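Local atomic coordinates of periplasmic oligopeptide-binding protein (Burkholderia pseudomallei, PDB entry 3ZS6), a protein that probably binds oligopeptides in the periplasm and delivers them to an ABC transporter for uptake, as other members of its solute-binding family do. Residues Ala283-Arg288 / Asp332-Leu337. Numbering follows the deposited sequence. Where two conformers were deposited one is given.
Sequences AMVLDR and DYAKNL
M284 reaches from the last turn of helix 276-285 to helix 327-340, laying its thioether over A334 and against Y333. A chi1 of 71° tucks CG in between the backbone N and C, and the chain stays extended until a bend at chi3 (-51°) turns the methyl toward the tyrosine. M284 CG comes within 3.5 Å of A334 CB, while M284 SD is 3.8 Å from L337 CD1. V285 adds one branch from the next position: its CG2 meets A334 CB at 3.6 Å, so that the A334 methyl sits against both M284 and V285. L376 of helix 359-376 touches V285 and A334 as well.

The sulfur also makes a Met-aromatic contact, with M284 SD 4.9 Å from the centroid of the Y333 ring and 70° off its normal. M284 CE approaches Y333 CD1 obliquely at 3.6 Å, the two side chains crossing at about a right angle; W325 packs edge-to-face on the same tyrosine.

Carbonyls in the last turn are engaged by basic side chains. R288 folds back and grips A283 O end-on with both terminal nitrogens, NH2 at 2.8 Å and NH1 at 3.2 Å. K375 donates to V285 O, and R330 to M284 O, a polar tie between the two helices beside their apolar side-chain contact. Together they form a helix-helix packing in the periplasmic-binding-protein fold.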
loop_
_atom_site.group_PDB
_atom_site.type_symbol
_atom_site.label_atom_id
_atom_site.label_comp_id
_atom_site.label_asym_id
_atom_site.label_seq_id
_atom_site.Cartn_x
_atom_site.Cartn_y
_atom_site.Cartn_z
ATOM N N ALA A 283 5.090 -12.261 -19.372
ATOM C CA ALA A 283 6.030 -12.038 -18.277
ATOM C C ALA A 283 7.483 -12.333 -18.645
ATOM O O ALA A 283 8.388 -11.577 -18.290
ATOM C CB ALA A 283 5.624 -12.859 -17.056
ATOM N N MET A 284 7.709 -13.436 -19.346
ATOM C CA MET A 284 9.065 -13.942 -19.520
ATOM C C MET A 284 9.862 -13.187 -20.577
ATOM O O MET A 284 11.083 -13.279 -20.619
ATOM C CB MET A 284 9.054 -15.448 -19.829
ATOM C CG MET A 284 8.536 -15.809 -21.201
ATOM S SD MET A 284 8.366 -17.599 -21.400
ATOM C CE MET A 284 9.976 -18.169 -20.870
ATOM N N VAL A 285 9.178 -12.430 -21.424
ATOM C CA VAL A 285 9.869 -11.690 -22.477
ATOM C C VAL A 285 10.433 -10.323 -22.031
ATOM O O VAL A 285 11.390 -9.817 -22.624
ATOM C CB VAL A 285 8.960 -11.541 -23.711
ATOM C CG1 VAL A 285 9.355 -10.346 -24.535
ATOM C CG2 VAL A 285 8.991 -12.834 -24.545
ATOM N N LEU A 286 9.856 -9.737 -20.982
ATOM C CA LEU A 286 10.311 -8.432 -20.497
ATOM C C LEU A 286 11.697 -8.499 -19.846
ATOM O O LEU A 286 11.933 -9.296 -18.941
ATOM C CB LEU A 286 9.309 -7.837 -19.497
ATOM C CG LEU A 286 7.845 -7.674 -19.905
ATOM C CD1 LEU A 286 7.002 -7.335 -18.673
ATOM C CD2 LEU A 286 7.669 -6.619 -20.996
ATOM N N ASP A 287 12.604 -7.642 -20.303
ATOM C CA ASP A 287 13.966 -7.595 -19.773
ATOM C C ASP A 287 14.036 -6.616 -18.595
ATOM O O ASP A 287 14.185 -5.405 -18.791
ATOM C CB ASP A 287 14.928 -7.168 -20.883
ATOM C CG ASP A 287 16.379 -7.455 -20.547
ATOM O OD1 ASP A 287 16.741 -7.410 -19.351
ATOM O OD2 ASP A 287 17.158 -7.717 -21.492
ATOM N N ARG A 288 13.930 -7.148 -17.378
ATOM C CA ARG A 288 13.872 -6.327 -16.171
ATOM C C ARG A 288 15.244 -5.760 -15.804
ATOM O O ARG A 288 15.353 -4.805 -15.028
ATOM C CB ARG A 288 13.304 -7.140 -15.006
ATOM C CG ARG A 288 11.882 -7.673 -15.241
ATOM C CD ARG A 288 11.594 -8.855 -14.311
ATOM N NE ARG A 288 10.249 -9.383 -14.498
ATOM C CZ ARG A 288 9.852 -10.040 -15.586
ATOM N NH1 ARG A 288 10.698 -10.233 -16.601
ATOM N NH2 ARG A 288 8.599 -10.485 -15.673
ATOM N N ASP A 332 11.713 -17.528 -27.749
ATOM C CA ASP A 332 11.255 -18.760 -28.403
ATOM C C ASP A 332 10.241 -19.509 -27.543
ATOM O O ASP A 332 9.171 -19.903 -28.010
ATOM C CB ASP A 332 12.441 -19.682 -28.700
ATOM C CG ASP A 332 13.274 -19.204 -29.870
ATOM O OD1 ASP A 332 12.690 -18.642 -30.822
ATOM O OD2 ASP A 332 14.511 -19.395 -29.838
ATOM N N TYR A 333 10.587 -19.720 -26.281
ATOM C CA TYR A 333 9.694 -20.415 -25.368
ATOM C C TYR A 333 8.364 -19.663 -25.265
ATOM O O TYR A 333 7.294 -20.266 -25.308
ATOM C CB TYR A 333 10.362 -20.557 -24.000
ATOM C CG TYR A 333 9.672 -21.511 -23.050
ATOM C CD1 TYR A 333 8.560 -21.109 -22.322
ATOM C CD2 TYR A 333 10.141 -22.811 -22.871
ATOM C CE1 TYR A 333 7.928 -21.967 -21.452
ATOM C CE2 TYR A 333 9.512 -23.683 -22.000
ATOM C CZ TYR A 333 8.404 -23.254 -21.292
ATOM O OH TYR A 333 7.764 -24.101 -20.416
ATOM N N ALA A 334 8.429 -18.338 -25.151
ATOM C CA ALA A 334 7.216 -17.538 -24.969
ATOM C C ALA A 334 6.322 -17.549 -26.212
ATOM O O ALA A 334 5.095 -17.664 -26.108
ATOM C CB ALA A 334 7.573 -16.092 -24.559
ATOM N N LYS A 335 6.934 -17.423 -27.388
ATOM C CA LYS A 335 6.184 -17.528 -28.643
ATOM C C LYS A 335 5.482 -18.882 -28.770
ATOM O O LYS A 335 4.351 -18.969 -29.248
ATOM C CB LYS A 335 7.093 -17.279 -29.855
ATOM C CG LYS A 335 7.317 -15.804 -30.156
ATOM C CD LYS A 335 8.080 -15.588 -31.452
ATOM C CE LYS A 335 9.545 -15.965 -31.310
ATOM N NZ LYS A 335 10.300 -15.700 -32.567
ATOM N N ASN A 336 6.154 -19.941 -28.340
ATOM C CA ASN A 336 5.565 -21.278 -28.359
ATOM C C ASN A 336 4.387 -21.380 -27.386
ATOM O O ASN A 336 3.394 -22.062 -27.653
ATOM C CB ASN A 336 6.629 -22.326 -28.027
ATOM C CG ASN A 336 6.315 -23.687 -28.619
ATOM O OD1 ASN A 336 5.726 -24.545 -27.961
ATOM N ND2 ASN A 336 6.714 -23.894 -29.869
ATOM N N LEU A 337 4.500 -20.696 -26.253
ATOM C CA LEU A 337 3.397 -20.646 -25.303
ATOM C C LEU A 337 2.172 -20.009 -25.953
ATOM O O LEU A 337 1.060 -20.511 -25.814
ATOM C CB LEU A 337 3.791 -19.865 -24.041
ATOM C CG LEU A 337 4.742 -20.563 -23.075
ATOM C CD1 LEU A 337 5.142 -19.608 -21.934
ATOM C CD2 LEU A 337 4.115 -21.836 -22.522
#